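Local coordinates for protein transcription initiation factor IIB (Methanocaldococcus vulcanius, PDB 5O9I) that carries a mini-intein with the HINT fold, a domain that probably excises itself by protein splicing and joins its flanking sequences, at residues 52-57 and 66-71. Residues are numbered along the deposited sequence; the frame is centred on the assembly and turned at random.
Sequences DVEVIA and FMPVSE
A β-hairpin of the HINT fold sets Val55 opposite Met67 as an antiparallel hydrogen-bonded pair, both side chains on one face of the sheet. Val55 N donates to Met67 O at 2.8 Å, and Met67 N returns a bond to Val55 O at 2.7 Å. Beyond the non-hydrogen-bonded pair of Glu54 and Pro68, where the strand pairing asks no N-H of the proline, Val69 N reaches Val53 O at 3.0 Å in a nearly straight bond (169° at the hydrogen). The two strands are strongly twisted, their short axes lying at 132°. On the other face, Ile56 slides CG1 over the ring of Phe66 in a CH-pi contact, 3.7 Å from the centroid and displaced toward the rim at CZ; Ile56 CD1 lies near Phe66 CZ. Ile56 sets CG1 anti to its carbonyl carbon (chi1 -58°), which swings this branch across to the ring, while Glu54 O lies in the ring plane at its edge. Phe66 also touches Ile13 of strand 11-16. Replacing Phe66 by an alanine would probably strip Ile56 CG1 of its aromatic cover and open a gap beside Ile13. Strand 11-16 flanks 53-58 in an antiparallel four-stranded sheet, in which strand 64-68 is one of the two outermost strands within the chain. Glu54 runs extended across the other strand, its CG 3.7 Å from Pro68 CA, and its OE1 has a weak, long ion pair with Lys15. Toward the buried side, Val69 turns CG2 against Val55 CB at 3.9 Å, while Ala57 CB touches Met67 CG and Val55 also packs on Phe183 of strand 182-185.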
loop_
_atom_site.group_PDB
_atom_site.type_symbol
_atom_site.label_atom_id
_atom_site.label_comp_id
_atom_site.label_asym_id
_atom_site.label_seq_id
_atom_site.Cartn_x
_atom_site.Cartn_y
_atom_site.Cartn_z
ATOM N N ASP A 52 9.183 16.421 0.298
ATOM C CA ASP A 52 8.793 16.710 1.678
ATOM C C ASP A 52 7.811 15.647 2.294
ATOM O O ASP A 52 7.074 15.961 3.220
ATOM C CB ASP A 52 8.188 18.151 1.812
ATOM C CG ASP A 52 9.103 19.267 1.278
ATOM O OD1 ASP A 52 10.325 19.037 1.164
ATOM O OD2 ASP A 52 8.587 20.378 0.976
ATOM N N VAL A 53 7.749 14.440 1.746
ATOM C CA VAL A 53 6.718 13.491 2.112
ATOM C C VAL A 53 7.315 12.104 2.313
ATOM O O VAL A 53 8.063 11.614 1.489
ATOM C CB VAL A 53 5.622 13.431 1.027
ATOM C CG1 VAL A 53 4.703 12.204 1.227
ATOM C CG2 VAL A 53 4.810 14.718 1.051
ATOM N N GLU A 54 6.967 11.458 3.407
ATOM C CA GLU A 54 7.486 10.146 3.704
ATOM C C GLU A 54 6.422 9.233 4.177
ATOM O O GLU A 54 5.433 9.666 4.730
ATOM C CB GLU A 54 8.515 10.219 4.803
ATOM C CG GLU A 54 9.716 11.049 4.438
ATOM C CD GLU A 54 10.663 11.144 5.587
ATOM O OE1 GLU A 54 10.390 11.970 6.482
ATOM O OE2 GLU A 54 11.658 10.393 5.594
ATOM N N VAL A 55 6.699 7.944 4.036
ATOM C CA VAL A 55 5.763 6.909 4.319
ATOM C C VAL A 55 6.459 5.823 5.116
ATOM O O VAL A 55 7.665 5.718 5.085
ATOM C CB VAL A 55 5.202 6.479 2.952
ATOM C CG1 VAL A 55 5.639 5.125 2.476
ATOM C CG2 VAL A 55 3.703 6.689 2.917
ATOM N N ILE A 56 5.692 5.028 5.822
ATOM C CA ILE A 56 6.248 3.909 6.570
ATOM C C ILE A 56 6.454 2.665 5.690
ATOM O O ILE A 56 5.521 2.185 5.029
ATOM C CB ILE A 56 5.328 3.546 7.782
ATOM C CG1 ILE A 56 5.166 4.754 8.706
ATOM C CG2 ILE A 56 5.938 2.477 8.640
ATOM C CD1 ILE A 56 3.837 4.712 9.413
ATOM N N ALA A 57 7.706 2.176 5.712
ATOM C CA ALA A 57 8.145 1.021 4.927
ATOM C C ALA A 57 9.031 0.192 5.765
ATOM O O ALA A 57 9.663 0.696 6.660
ATOM C CB ALA A 57 8.918 1.468 3.744
ATOM N N PHE A 66 10.170 5.587 8.601
ATOM C CA PHE A 66 9.623 6.576 7.666
ATOM C C PHE A 66 10.645 6.727 6.580
ATOM O O PHE A 66 11.818 6.785 6.885
ATOM C CB PHE A 66 9.324 7.912 8.342
ATOM C CG PHE A 66 7.952 7.969 8.934
ATOM C CD1 PHE A 66 6.898 8.265 8.149
ATOM C CD2 PHE A 66 7.710 7.678 10.300
ATOM C CE1 PHE A 66 5.615 8.292 8.646
ATOM C CE2 PHE A 66 6.438 7.735 10.815
ATOM C CZ PHE A 66 5.404 8.051 9.993
ATOM N N MET A 67 10.192 6.701 5.336
ATOM C CA MET A 67 11.062 6.807 4.170
ATOM C C MET A 67 10.474 7.707 3.075
ATOM O O MET A 67 9.243 7.683 2.813
ATOM C CB MET A 67 11.201 5.446 3.560
ATOM C CG MET A 67 11.795 4.430 4.481
ATOM S SD MET A 67 13.508 4.568 4.099
ATOM C CE MET A 67 13.704 2.819 3.806
ATOM N N PRO A 68 11.351 8.425 2.337
ATOM C CA PRO A 68 10.830 9.388 1.343
ATOM C C PRO A 68 10.100 8.720 0.195
ATOM O O PRO A 68 10.448 7.613 -0.210
ATOM C CB PRO A 68 12.074 10.107 0.833
ATOM C CG PRO A 68 13.177 9.664 1.639
ATOM C CD PRO A 68 12.794 8.267 2.170
ATOM N N VAL A 69 9.068 9.402 -0.287
ATOM C CA VAL A 69 8.358 9.035 -1.496
ATOM C C VAL A 69 8.887 9.931 -2.585
ATOM O O VAL A 69 8.851 11.146 -2.451
ATOM C CB VAL A 69 6.847 9.303 -1.349
ATOM C CG1 VAL A 69 6.130 9.004 -2.672
ATOM C CG2 VAL A 69 6.253 8.442 -0.253
ATOM N N SER A 70 9.344 9.341 -3.672
ATOM C CA SER A 70 9.885 10.114 -4.795
ATOM C C SER A 70 8.793 10.645 -5.686
ATOM O O SER A 70 8.819 11.836 -6.083
ATOM C CB SER A 70 10.813 9.213 -5.609
ATOM O OG SER A 70 10.176 7.962 -5.839
ATOM N N GLU A 71 7.854 9.770 -6.031
ATOM C CA GLU A 71 6.717 10.155 -6.900
ATOM C C GLU A 71 5.430 9.365 -6.647
ATOM O O GLU A 71 5.434 8.296 -6.073
ATOM C CB GLU A 71 7.089 10.013 -8.390
ATOM C CG GLU A 71 8.016 8.846 -8.701
ATOM C CD GLU A 71 7.757 8.184 -10.027
ATOM O OE1 GLU A 71 7.604 8.923 -11.011
ATOM O OE2 GLU A 71 7.702 6.935 -10.071
#